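Local coordinates for divalent cation tolerance protein (Thermus thermophilus, PDB 1NZA) that is a homotrimeric CutA-family protein that probably binds copper and takes part in resistance toward heavy metals, at residues 16-21 with 73-78. Sequence-based numbering, arbitrary orientation.
Sequences RTIAKA and ALHPYT
Leu74, at the C-terminal end of helix 64-74, reaches across to helix 12-24 and lies against Thr17, Ile18 and Ala21, three residues on one flank of that helix. With CG anti to its own carbonyl carbon (chi1 -64°), Leu74 reaches toward helix 12-24, and the branch at CG parts the two methyls between Ala21 and Thr17. Leu74 CD1 presses on Ala21 CB at 3.3 Å, tighter than normal carbon packing, while Leu74 CD2 only grazes Thr17 CG2 at 4.3 Å. Ile18 and Leu74 run alongside each other in opposite directions, with Ile18 CG1 3.8 Å from Leu74 CB. Because Ile18 chi2 is extended (175°), Ile18 CD1 is carried past Leu74 to the imidazole, where it meets His75 CD2 at 4.2 Å, approaching the ring obliquely.

His75 is where the chain leaves the helix, and its ring is held through both nitrogens. Tyr77 N donates to His75 ND1 at 3.1 Å, lying in the imidazole plane, and NE2 is hydrogen-bonded to Thr8 O on strand 2-9. Ile18 and His75 both also touch Val9 of that strand, so the contact joins the two helices above the sheet of this ferredoxin-like, GlnB-related fold. Thr17 OG1 turns back to Glu13 O within its own helix. Carbon-to-carbon packing alone joins the two segments, while the polar atoms of Thr17 and His75 are bonded to other partners.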
# COMPACT_ATOMS: atom_id res chain seq x y z
N ARG A 16 -17.76 -1.60 1.08
CA ARG A 16 -18.30 -2.81 0.48
C ARG A 16 -19.07 -2.56 -0.82
O ARG A 16 -18.94 -3.32 -1.78
CB ARG A 16 -19.20 -3.54 1.49
CG ARG A 16 -18.44 -4.05 2.69
CD ARG A 16 -19.35 -4.81 3.63
NE ARG A 16 -19.89 -6.02 3.00
CZ ARG A 16 -19.20 -7.14 2.80
NH1 ARG A 16 -19.78 -8.18 2.21
NH2 ARG A 16 -17.94 -7.22 3.21
N THR A 17 -19.88 -1.50 -0.83
CA THR A 17 -20.65 -1.15 -2.02
C THR A 17 -19.72 -0.90 -3.20
O THR A 17 -19.93 -1.42 -4.30
CB THR A 17 -21.49 0.11 -1.78
OG1 THR A 17 -22.38 -0.11 -0.68
CG2 THR A 17 -22.30 0.47 -3.02
N ILE A 18 -18.67 -0.10 -2.97
CA ILE A 18 -17.72 0.18 -4.04
C ILE A 18 -16.93 -1.06 -4.44
O ILE A 18 -16.73 -1.33 -5.63
CB ILE A 18 -16.77 1.33 -3.64
CG1 ILE A 18 -17.54 2.65 -3.64
CG2 ILE A 18 -15.59 1.41 -4.60
CD1 ILE A 18 -16.73 3.83 -3.14
N ALA A 19 -16.47 -1.83 -3.46
CA ALA A 19 -15.71 -3.03 -3.77
C ALA A 19 -16.55 -3.99 -4.62
O ALA A 19 -16.08 -4.51 -5.63
CB ALA A 19 -15.27 -3.73 -2.48
N LYS A 20 -17.80 -4.21 -4.21
CA LYS A 20 -18.67 -5.12 -4.94
C LYS A 20 -18.99 -4.59 -6.33
O LYS A 20 -18.94 -5.34 -7.31
CB LYS A 20 -19.96 -5.37 -4.16
CG LYS A 20 -19.76 -6.17 -2.89
CD LYS A 20 -21.08 -6.67 -2.33
CE LYS A 20 -22.00 -5.53 -1.95
NZ LYS A 20 -23.27 -6.04 -1.36
N ALA A 21 -19.32 -3.31 -6.42
CA ALA A 21 -19.66 -2.70 -7.70
C ALA A 21 -18.51 -2.82 -8.71
O ALA A 21 -18.72 -3.19 -9.86
CB ALA A 21 -20.03 -1.25 -7.50
N ALA A 73 -19.35 8.22 -8.76
CA ALA A 73 -20.80 8.07 -8.66
C ALA A 73 -21.23 7.46 -7.33
O ALA A 73 -22.15 7.94 -6.67
CB ALA A 73 -21.32 7.22 -9.81
N LEU A 74 -20.56 6.38 -6.94
CA LEU A 74 -20.86 5.68 -5.70
C LEU A 74 -20.33 6.38 -4.46
O LEU A 74 -20.98 6.40 -3.42
CB LEU A 74 -20.30 4.25 -5.75
CG LEU A 74 -20.88 3.30 -6.81
CD1 LEU A 74 -20.05 2.04 -6.88
CD2 LEU A 74 -22.34 2.98 -6.48
N HIS A 75 -19.14 6.97 -4.56
CA HIS A 75 -18.52 7.66 -3.43
C HIS A 75 -19.34 8.89 -3.04
O HIS A 75 -19.71 9.70 -3.89
CB HIS A 75 -17.08 8.05 -3.78
CG HIS A 75 -16.19 8.24 -2.59
ND1 HIS A 75 -16.37 9.25 -1.67
CD2 HIS A 75 -15.09 7.55 -2.19
CE1 HIS A 75 -15.42 9.18 -0.76
NE2 HIS A 75 -14.63 8.16 -1.05
N PRO A 76 -19.62 9.05 -1.74
CA PRO A 76 -20.41 10.19 -1.24
C PRO A 76 -19.76 11.57 -1.33
O PRO A 76 -20.46 12.58 -1.37
CB PRO A 76 -20.71 9.78 0.20
CG PRO A 76 -19.49 9.00 0.58
CD PRO A 76 -19.27 8.14 -0.64
N TYR A 77 -18.43 11.61 -1.37
CA TYR A 77 -17.73 12.89 -1.43
C TYR A 77 -17.36 13.32 -2.85
O TYR A 77 -17.06 12.49 -3.71
CB TYR A 77 -16.49 12.82 -0.53
CG TYR A 77 -16.85 12.57 0.93
CD1 TYR A 77 -15.90 12.12 1.85
CD2 TYR A 77 -18.16 12.76 1.39
CE1 TYR A 77 -16.24 11.87 3.18
CE2 TYR A 77 -18.51 12.51 2.72
CZ TYR A 77 -17.55 12.06 3.61
OH TYR A 77 -17.90 11.80 4.93
N THR A 78 -17.40 14.63 -3.09
CA THR A 78 -17.12 15.19 -4.40
C THR A 78 -15.76 14.86 -5.02
O THR A 78 -15.71 14.45 -6.18
CB THR A 78 -17.28 16.73 -4.38
OG1 THR A 78 -16.43 17.30 -3.39
CG2 THR A 78 -18.73 17.10 -4.08